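Local coordinates for 3,4-dihydroxybenzoate decarboxylase (Enterobacter cloacae, PDB 5NY5), which probably catalyses the reversible decarboxylation of 3,4-dihydroxybenzoate to catechol as a prenylated-flavin-dependent enzyme of the UbiD family, at residues A[347-355]-A[367-377]; A[414-422]-A[459-467]. All coordinates share one frame; numbering follows the deposited sequence.

Interaction 1 (A[347-355]-A[367-377]); sequences IPGFLQNVY and ILQVKKRQPSD
Strands 351-355 and 367-370 pair antiparallel as a beta hairpin, their axes 4.5 Å apart, and a classic beta bulge interrupts the pairing where Gln352 and Asn353 both face Gln369. At the bulge Gln369 O takes a short bond from Gln352 N (2.6 Å) and a weak one from Asn353 N, while Gln369 N returns a bond to Asn353 O. On the face carrying Leu351 and Val354, CD1 of Leu351 rests on CG of Leu368 at 3.9 Å. Before the bulge, the Phe350 ring lies over Val370, its CG anti to the backbone N (chi1 -173°), and Val370 CB sits 3.9 Å from the ring centroid, over one face. Phe350 O is gripped twice, by Lys371 N and by Gln352 NE2 (2.8 Å), which arrive from opposite faces of its carbonyl plane; the bent Gln352 chain brings its amide back to this oxygen. Farther along, Arg373 NH1 meets a lone pair of Pro348 O at 3.0 Å. The same guanidinium forms a side-on salt bridge with Asp377 of its own segment, NE to OD2 and NH2 to OD1. This clasp fixes its rotation, so a preorganised charged donor links the loop entering the first strand to the loop leaving the second.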
loop_
_atom_site.group_PDB
_atom_site.type_symbol
_atom_site.label_atom_id
_atom_site.label_comp_id
_atom_site.label_asym_id
_atom_site.label_seq_id
_atom_site.Cartn_x
_atom_site.Cartn_y
_atom_site.Cartn_z
ATOM N N ILE A 347 -19.206 21.715 10.991
ATOM C CA ILE A 347 -19.539 20.772 12.060
ATOM C C ILE A 347 -19.641 21.532 13.377
ATOM O O ILE A 347 -18.651 21.627 14.113
ATOM C CB ILE A 347 -18.499 19.643 12.162
ATOM C CG1 ILE A 347 -17.972 19.252 10.783
ATOM C CG2 ILE A 347 -19.107 18.424 12.829
ATOM C CD1 ILE A 347 -16.826 18.273 10.834
ATOM N N PRO A 348 -20.804 22.080 13.718
ATOM C CA PRO A 348 -20.904 22.899 14.933
ATOM C C PRO A 348 -20.702 22.081 16.201
ATOM O O PRO A 348 -21.233 20.978 16.347
ATOM C CB PRO A 348 -22.326 23.467 14.861
ATOM C CG PRO A 348 -22.718 23.346 13.418
ATOM C CD PRO A 348 -22.043 22.110 12.925
ATOM N N GLY A 349 -19.927 22.644 17.127
ATOM C CA GLY A 349 -19.717 22.036 18.423
ATOM C C GLY A 349 -18.740 20.882 18.458
ATOM O O GLY A 349 -18.588 20.257 19.513
ATOM N N PHE A 350 -18.068 20.584 17.348
ATOM C CA PHE A 350 -17.185 19.426 17.259
ATOM C C PHE A 350 -15.743 19.802 17.581
ATOM O O PHE A 350 -15.141 19.249 18.505
ATOM C CB PHE A 350 -17.295 18.805 15.862
ATOM C CG PHE A 350 -16.559 17.503 15.704
ATOM C CD1 PHE A 350 -16.830 16.431 16.537
ATOM C CD2 PHE A 350 -15.623 17.340 14.698
ATOM C CE1 PHE A 350 -16.165 15.235 16.383
ATOM C CE2 PHE A 350 -14.957 16.141 14.537
ATOM C CZ PHE A 350 -15.227 15.089 15.381
ATOM N N LEU A 351 -15.182 20.743 16.829
ATOM C CA LEU A 351 -13.830 21.207 17.094
ATOM C C LEU A 351 -13.782 21.943 18.426
ATOM O O LEU A 351 -14.562 22.868 18.662
ATOM C CB LEU A 351 -13.355 22.120 15.968
ATOM C CG LEU A 351 -11.882 22.524 16.000
ATOM C CD1 LEU A 351 -10.989 21.314 15.759
ATOM C CD2 LEU A 351 -11.604 23.608 14.976
ATOM N N GLN A 352 -12.871 21.523 19.302
ATOM C CA GLN A 352 -12.701 22.184 20.590
ATOM C C GLN A 352 -11.651 23.280 20.529
ATOM O O GLN A 352 -11.844 24.357 21.101
ATOM C CB GLN A 352 -12.330 21.162 21.665
ATOM C CG GLN A 352 -13.314 20.014 21.780
ATOM C CD GLN A 352 -14.737 20.493 21.978
ATOM O OE1 GLN A 352 -15.029 21.236 22.911
ATOM N NE2 GLN A 352 -15.632 20.073 21.093
ATOM N N ASN A 353 -10.548 23.032 19.833
ATOM C CA ASN A 353 -9.489 24.018 19.685
ATOM C C ASN A 353 -8.594 23.572 18.540
ATOM O O ASN A 353 -8.719 22.456 18.031
ATOM C CB ASN A 353 -8.688 24.182 20.978
ATOM C CG ASN A 353 -8.105 25.570 21.132
ATOM O OD1 ASN A 353 -7.969 26.313 20.159
ATOM N ND2 ASN A 353 -7.756 25.927 22.358
ATOM N N VAL A 354 -7.686 24.456 18.146
ATOM C CA VAL A 354 -6.749 24.177 17.066
ATOM C C VAL A 354 -5.467 24.947 17.345
ATOM O O VAL A 354 -5.501 26.086 17.813
ATOM C CB VAL A 354 -7.354 24.532 15.687
ATOM C CG1 VAL A 354 -7.951 25.926 15.707
ATOM C CG2 VAL A 354 -6.312 24.413 14.582
ATOM N N TYR A 355 -4.332 24.309 17.074
ATOM C CA TYR A 355 -3.019 24.892 17.314
ATOM C C TYR A 355 -2.213 24.809 16.029
ATOM O O TYR A 355 -1.987 23.714 15.506
ATOM C CB TYR A 355 -2.299 24.168 18.460
ATOM C CG TYR A 355 -0.899 24.666 18.767
ATOM C CD1 TYR A 355 -0.498 25.952 18.429
ATOM C CD2 TYR A 355 0.021 23.843 19.399
ATOM C CE1 TYR A 355 0.775 26.400 18.708
ATOM C CE2 TYR A 355 1.299 24.285 19.684
ATOM C CZ TYR A 355 1.670 25.565 19.337
ATOM O OH TYR A 355 2.939 26.009 19.616
ATOM N N ILE A 367 -2.693 21.072 14.639
ATOM C CA ILE A 367 -3.175 20.172 15.678
ATOM C C ILE A 367 -4.638 20.499 15.924
ATOM O O ILE A 367 -4.982 21.652 16.203
ATOM C CB ILE A 367 -2.356 20.315 16.974
ATOM C CG1 ILE A 367 -0.870 20.496 16.656
ATOM C CG2 ILE A 367 -2.580 19.122 17.882
ATOM C CD1 ILE A 367 -0.235 19.322 15.958
ATOM N N LEU A 368 -5.499 19.493 15.819
ATOM C CA LEU A 368 -6.935 19.681 15.960
ATOM C C LEU A 368 -7.442 18.880 17.147
ATOM O O LEU A 368 -7.177 17.679 17.251
ATOM C CB LEU A 368 -7.673 19.273 14.685
ATOM C CG LEU A 368 -7.894 20.376 13.645
ATOM C CD1 LEU A 368 -6.581 20.922 13.113
ATOM C CD2 LEU A 368 -8.759 19.860 12.507
ATOM N N GLN A 369 -8.168 19.549 18.033
ATOM C CA GLN A 369 -8.745 18.934 19.221
ATOM C C GLN A 369 -10.246 18.829 19.005
ATOM O O GLN A 369 -10.945 19.847 18.965
ATOM C CB GLN A 369 -8.425 19.751 20.468
ATOM C CG GLN A 369 -8.784 19.062 21.764
ATOM C CD GLN A 369 -8.534 19.941 22.966
ATOM O OE1 GLN A 369 -8.954 21.096 22.993
ATOM N NE2 GLN A 369 -7.841 19.407 23.963
ATOM N N VAL A 370 -10.739 17.602 18.860
ATOM C CA VAL A 370 -12.152 17.360 18.618
ATOM C C VAL A 370 -12.719 16.580 19.792
ATOM O O VAL A 370 -11.991 16.003 20.601
ATOM C CB VAL A 370 -12.397 16.604 17.297
ATOM C CG1 VAL A 370 -11.850 17.400 16.128
ATOM C CG2 VAL A 370 -11.763 15.225 17.353
ATOM N N LYS A 371 -14.047 16.571 19.875
ATOM C CA LYS A 371 -14.766 15.846 20.916
ATOM C C LYS A 371 -15.882 15.049 20.259
ATOM O O LYS A 371 -16.853 15.628 19.764
ATOM C CB LYS A 371 -15.325 16.800 21.970
ATOM C CG LYS A 371 -16.096 16.115 23.085
ATOM C CD LYS A 371 -16.685 17.137 24.049
ATOM C CE LYS A 371 -17.418 16.464 25.199
ATOM N NZ LYS A 371 -18.139 17.455 26.044
ATOM N N LYS A 372 -15.746 13.727 20.246
ATOM C CA LYS A 372 -16.808 12.868 19.746
ATOM C C LYS A 372 -17.897 12.761 20.804
ATOM O O LYS A 372 -17.663 12.240 21.901
ATOM C CB LYS A 372 -16.256 11.495 19.371
ATOM C CG LYS A 372 -15.296 11.537 18.196
ATOM C CD LYS A 372 -14.649 10.188 17.956
ATOM C CE LYS A 372 -13.562 10.282 16.905
ATOM N NZ LYS A 372 -12.770 9.028 16.836
ATOM N N ARG A 373 -19.082 13.268 20.480
ATOM C CA ARG A 373 -20.188 13.330 21.420
ATOM C C ARG A 373 -21.233 12.251 21.186
ATOM O O ARG A 373 -22.024 11.967 22.092
ATOM C CB ARG A 373 -20.858 14.705 21.332
ATOM C CG ARG A 373 -19.867 15.853 21.247
ATOM C CD ARG A 373 -20.402 16.994 20.403
ATOM N NE ARG A 373 -20.510 16.634 18.990
ATOM C CZ ARG A 373 -20.938 17.459 18.041
ATOM N NH1 ARG A 373 -21.303 18.695 18.353
ATOM N NH2 ARG A 373 -21.005 17.053 16.781
ATOM N N GLN A 374 -21.246 11.646 20.007
ATOM C CA GLN A 374 -22.272 10.694 19.617
ATOM C C GLN A 374 -21.669 9.756 18.588
ATOM O O GLN A 374 -20.616 10.059 18.015
ATOM C CB GLN A 374 -23.503 11.417 19.055
ATOM C CG GLN A 374 -23.162 12.589 18.159
ATOM C CD GLN A 374 -24.385 13.379 17.756
ATOM O OE1 GLN A 374 -25.513 12.898 17.873
ATOM N NE2 GLN A 374 -24.171 14.602 17.285
ATOM N N PRO A 375 -22.295 8.599 18.342
ATOM C CA PRO A 375 -21.746 7.672 17.338
ATOM C C PRO A 375 -21.534 8.298 15.968
ATOM O O PRO A 375 -20.548 7.979 15.293
ATOM C CB PRO A 375 -22.798 6.557 17.291
ATOM C CG PRO A 375 -23.424 6.584 18.628
ATOM C CD PRO A 375 -23.467 8.026 19.028
ATOM N N SER A 376 -22.431 9.190 15.543
ATOM C CA SER A 376 -22.290 9.831 14.240
ATOM C C SER A 376 -21.028 10.677 14.136
ATOM O O SER A 376 -20.613 11.011 13.023
ATOM C CB SER A 376 -23.519 10.691 13.944
ATOM O OG SER A 376 -23.721 11.655 14.961
ATOM N N ASP A 377 -20.412 11.037 15.262
ATOM C CA ASP A 377 -19.179 11.811 15.203
ATOM C C ASP A 377 -18.001 10.985 14.712
ATOM O O ASP A 377 -17.026 11.559 14.216
ATOM C CB ASP A 377 -18.859 12.407 16.571
ATOM C CG ASP A 377 -19.623 13.684 16.836
ATOM O OD1 ASP A 377 -20.032 14.340 15.856
ATOM O OD2 ASP A 377 -19.814 14.032 18.019
HETATM O O HOH W 1 -22.417 19.345 14.687
HETATM O O HOH W 2 -8.292 23.215 24.473
#

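Interaction 2 (A[414-422]-A[459-467]); sequences LWAMTTRMQ and TIFDCTVPW
A buried guanidinium sandwiched between an indole and a methyl group is the striking feature where Arg420 meets Val465. Val465 CG2 lies over one face of the Arg420 guanidinium, 3.4 Å from NE, while Trp415, five residues earlier in the helix, places CH2 over the centre of the opposite face. An extended chain from CG to NE carries the group there. Its charge is balanced beyond the two segments by a salt bridge from NH1 to Asp404, and Phe473 O takes a hydrogen bond from NH2. Across the contact no direct hydrogen bond forms; instead a water accepts from Arg420 NH1 (3.0 Å) and donates to Cys463 O. The backbones come together where Cys463 CA makes a CA-H...O contact of 3.3 Å with Arg420 O.

Cys463 is the wedge of the apolar half. Its SG, anti to the carbonyl carbon (chi1 -55°), touches CG of Met417 at 3.5 Å and CG of Met421 at 3.7 Å, both residues being selenomethionines here, and its CB meets Ala416 CB. The two selenium atoms then approach Phe461 differently: that of Met421 stands at the ring edge, 4.1 Å from CD1, whereas that of Met417 lies obliquely, 4.7 Å from the centroid. Both are Met-aromatic contacts. On the strand side, Asp462 OD2 accepts from Thr464 N, an Asx turn spanning Asp462 to Thr464, and also from Thr464 OG1.

Helix 410-419 thus packs its C-terminal end against the exit of strand 455-462, which runs between strands 397-401 and 427-434 of the mixed sheet. Ala416 and Met417 also touch strand 397-401, Met421 reaches Ile427, and a neighbouring subunit meets the helix through a bond from Trp415 NE1 to its Pro291 O.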
loop_
_atom_site.group_PDB
_atom_site.type_symbol
_atom_site.label_atom_id
_atom_site.label_comp_id
_atom_site.label_asym_id
_atom_site.label_seq_id
_atom_site.Cartn_x
_atom_site.Cartn_y
_atom_site.Cartn_z
ATOM N N LEU A 414 2.815 13.610 21.420
ATOM C CA LEU A 414 3.485 12.346 21.139
ATOM C C LEU A 414 2.881 11.202 21.943
ATOM O O LEU A 414 2.950 10.045 21.517
ATOM C CB LEU A 414 4.982 12.469 21.415
ATOM C CG LEU A 414 5.749 13.426 20.502
ATOM C CD1 LEU A 414 7.179 13.598 20.962
ATOM C CD2 LEU A 414 5.717 12.935 19.068
ATOM N N TRP A 415 2.284 11.502 23.098
ATOM C CA TRP A 415 1.606 10.465 23.870
ATOM C C TRP A 415 0.395 9.926 23.118
ATOM O O TRP A 415 0.197 8.710 23.028
ATOM C CB TRP A 415 1.189 11.009 25.235
ATOM C CG TRP A 415 0.327 10.055 26.005
ATOM C CD1 TRP A 415 0.746 8.999 26.758
ATOM C CD2 TRP A 415 -1.103 10.066 26.092
ATOM N NE1 TRP A 415 -0.331 8.354 27.310
ATOM C CE2 TRP A 415 -1.478 8.989 26.915
ATOM C CE3 TRP A 415 -2.100 10.881 25.554
ATOM C CZ2 TRP A 415 -2.807 8.708 27.214
ATOM C CZ3 TRP A 415 -3.418 10.598 25.852
ATOM C CH2 TRP A 415 -3.760 9.521 26.672
ATOM N N ALA A 416 -0.440 10.822 22.585
ATOM C CA ALA A 416 -1.576 10.380 21.782
ATOM C C ALA A 416 -1.117 9.608 20.554
ATOM O O ALA A 416 -1.796 8.671 20.119
ATOM C CB ALA A 416 -2.424 11.581 21.368
HETATM N N MSE A 417 0.033 9.975 19.999
HETATM C CA MSE A 417 0.610 9.302 18.844
HETATM C C MSE A 417 1.244 7.969 19.207
HETATM O O MSE A 417 1.632 7.202 18.331
HETATM C CB MSE A 417 1.652 10.196 18.177
HETATM C CG MSE A 417 1.060 11.396 17.483
HETATM SE SE MSE A 417 1.889 11.760 15.772
HETATM C CE MSE A 417 3.365 12.863 16.373
ATOM N N THR A 418 1.353 7.698 20.505
ATOM C CA THR A 418 1.946 6.463 20.999
ATOM C C THR A 418 0.902 5.450 21.453
ATOM O O THR A 418 0.994 4.271 21.102
ATOM C CB THR A 418 2.914 6.774 22.149
ATOM O OG1 THR A 418 4.096 7.390 21.626
ATOM C CG2 THR A 418 3.302 5.515 22.885
ATOM N N THR A 419 -0.100 5.883 22.213
ATOM C CA THR A 419 -1.072 4.973 22.804
ATOM C C THR A 419 -2.440 5.029 22.145
ATOM O O THR A 419 -3.326 4.265 22.536
ATOM C CB THR A 419 -1.231 5.262 24.301
ATOM O OG1 THR A 419 -1.941 6.494 24.475
ATOM C CG2 THR A 419 0.127 5.362 24.972
ATOM N N ARG A 420 -2.645 5.910 21.172
ATOM C CA ARG A 420 -3.944 6.087 20.536
ATOM C C ARG A 420 -3.799 6.085 19.026
ATOM O O ARG A 420 -4.433 6.870 18.315
ATOM C CB ARG A 420 -4.616 7.367 21.023
ATOM C CG ARG A 420 -5.076 7.289 22.462
ATOM C CD ARG A 420 -5.627 8.607 22.958
ATOM N NE ARG A 420 -6.278 8.446 24.252
ATOM C CZ ARG A 420 -6.881 9.425 24.913
ATOM N NH1 ARG A 420 -6.917 10.647 24.403
ATOM N NH2 ARG A 420 -7.448 9.180 26.085
HETATM N N MSE A 421 -2.975 5.182 18.512
HETATM C CA MSE A 421 -2.619 5.204 17.108
HETATM C C MSE A 421 -1.969 3.899 16.669
HETATM O O MSE A 421 -1.093 3.371 17.348
HETATM C CB MSE A 421 -1.670 6.369 16.842
HETATM C CG MSE A 421 -1.887 7.076 15.530
HETATM SE SE MSE A 421 -0.226 7.812 14.864
HETATM C CE MSE A 421 0.744 6.138 14.661
ATOM N N GLN A 422 -2.403 3.383 15.523
ATOM C CA GLN A 422 -1.778 2.231 14.888
ATOM C C GLN A 422 -1.346 2.639 13.488
ATOM O O GLN A 422 -2.169 3.103 12.694
ATOM C CB GLN A 422 -2.730 1.036 14.852
ATOM C CG GLN A 422 -2.935 0.371 16.213
ATOM C CD GLN A 422 -1.689 -0.354 16.716
ATOM O OE1 GLN A 422 -0.807 -0.712 15.939
ATOM N NE2 GLN A 422 -1.619 -0.574 18.022
ATOM N N THR A 459 -0.106 14.392 5.240
ATOM C CA THR A 459 -0.413 13.234 6.066
ATOM C C THR A 459 -1.363 13.625 7.184
ATOM O O THR A 459 -1.165 14.644 7.850
ATOM C CB THR A 459 0.869 12.625 6.647
ATOM O OG1 THR A 459 1.801 12.380 5.588
ATOM C CG2 THR A 459 0.565 11.315 7.343
ATOM N N ILE A 460 -2.386 12.807 7.389
ATOM C CA ILE A 460 -3.340 12.978 8.474
ATOM C C ILE A 460 -3.074 11.877 9.491
ATOM O O ILE A 460 -3.279 10.691 9.206
ATOM C CB ILE A 460 -4.788 12.936 7.970
ATOM C CG1 ILE A 460 -5.018 14.019 6.916
ATOM C CG2 ILE A 460 -5.756 13.095 9.123
ATOM C CD1 ILE A 460 -6.397 13.979 6.267
ATOM N N PHE A 461 -2.610 12.260 10.675
ATOM C CA PHE A 461 -2.431 11.335 11.789
ATOM C C PHE A 461 -3.685 11.392 12.650
ATOM O O PHE A 461 -3.933 12.397 13.324
ATOM C CB PHE A 461 -1.193 11.691 12.608
ATOM C CG PHE A 461 0.095 11.598 11.846
ATOM C CD1 PHE A 461 0.861 10.443 11.886
ATOM C CD2 PHE A 461 0.556 12.670 11.107
ATOM C CE1 PHE A 461 2.053 10.361 11.192
ATOM C CE2 PHE A 461 1.747 12.593 10.413
ATOM C CZ PHE A 461 2.495 11.437 10.456
ATOM N N ASP A 462 -4.475 10.324 12.628
ATOM C CA ASP A 462 -5.695 10.254 13.429
ATOM C C ASP A 462 -5.359 9.591 14.757
ATOM O O ASP A 462 -5.288 8.365 14.856
ATOM C CB ASP A 462 -6.794 9.501 12.689
ATOM C CG ASP A 462 -8.061 9.363 13.511
ATOM O OD1 ASP A 462 -8.866 8.460 13.210
ATOM O OD2 ASP A 462 -8.255 10.151 14.462
ATOM N N CYS A 463 -5.159 10.408 15.790
ATOM C CA CYS A 463 -4.858 9.918 17.125
ATOM C C CYS A 463 -6.050 10.026 18.060
ATOM O O CYS A 463 -5.870 10.077 19.279
ATOM C CB CYS A 463 -3.664 10.668 17.709
ATOM S SG CYS A 463 -2.222 10.606 16.660
ATOM N N THR A 464 -7.259 10.077 17.513
ATOM C CA THR A 464 -8.466 10.084 18.319
ATOM C C THR A 464 -8.894 8.653 18.606
ATOM O O THR A 464 -8.690 7.748 17.796
ATOM C CB THR A 464 -9.597 10.843 17.618
ATOM O OG1 THR A 464 -10.045 10.108 16.472
ATOM C CG2 THR A 464 -9.116 12.207 17.172
ATOM N N VAL A 465 -9.470 8.457 19.780
ATOM C CA VAL A 465 -9.952 7.128 20.163
ATOM C C VAL A 465 -11.186 6.793 19.333
ATOM O O VAL A 465 -12.113 7.616 19.253
ATOM C CB VAL A 465 -10.268 7.090 21.657
ATOM C CG1 VAL A 465 -10.735 5.708 22.068
ATOM C CG2 VAL A 465 -9.057 7.508 22.457
ATOM N N PRO A 466 -11.236 5.631 18.686
ATOM C CA PRO A 466 -12.461 5.232 17.987
ATOM C C PRO A 466 -13.648 5.261 18.935
ATOM O O PRO A 466 -13.538 4.873 20.098
ATOM C CB PRO A 466 -12.149 3.809 17.510
ATOM C CG PRO A 466 -10.668 3.759 17.430
ATOM C CD PRO A 466 -10.164 4.634 18.537
ATOM N N TRP A 467 -14.785 5.738 18.423
ATOM C CA TRP A 467 -15.955 5.960 19.267
ATOM C C TRP A 467 -16.309 4.726 20.085
ATOM O O TRP A 467 -16.647 4.833 21.269
ATOM C CB TRP A 467 -17.148 6.380 18.408
ATOM C CG TRP A 467 -18.442 6.275 19.138
ATOM C CD1 TRP A 467 -19.330 5.242 19.090
ATOM C CD2 TRP A 467 -18.988 7.232 20.049
ATOM N NE1 TRP A 467 -20.401 5.501 19.910
ATOM C CE2 TRP A 467 -20.215 6.718 20.508
ATOM C CE3 TRP A 467 -18.564 8.479 20.512
ATOM C CZ2 TRP A 467 -21.017 7.404 21.410
ATOM C CZ3 TRP A 467 -19.361 9.156 21.408
ATOM C CH2 TRP A 467 -20.573 8.618 21.849
HETATM O O HOH W 3 -6.900 11.455 21.530
#

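Interactions 1 and 2, centred about 14 Å apart, show how one mixed sheet can join unlike contacts: strand 397-401 runs between strands 365-370 and 455-462. Lys372 bridges them directly, with NZ 2.9 Å from Val465 O and 3.0 Å from Thr464 OG1, both probable hydrogen bonds, besides its salt bridge to Glu378. Nearby, the Trp467 ring packs against Gln374 and Pro375, with Pro375 CG 3.5 Å from Trp467 NE1. Of the two, interaction 1 comes nearer the cofactor site: the side chain of Val354 is about 10 Å from that of Phe222, a prenylated FMN-binding residue. Interaction 2 lies away from the known sites; the glycerol about 3 Å from the Val465 side chain probably comes from the crystallisation liquor.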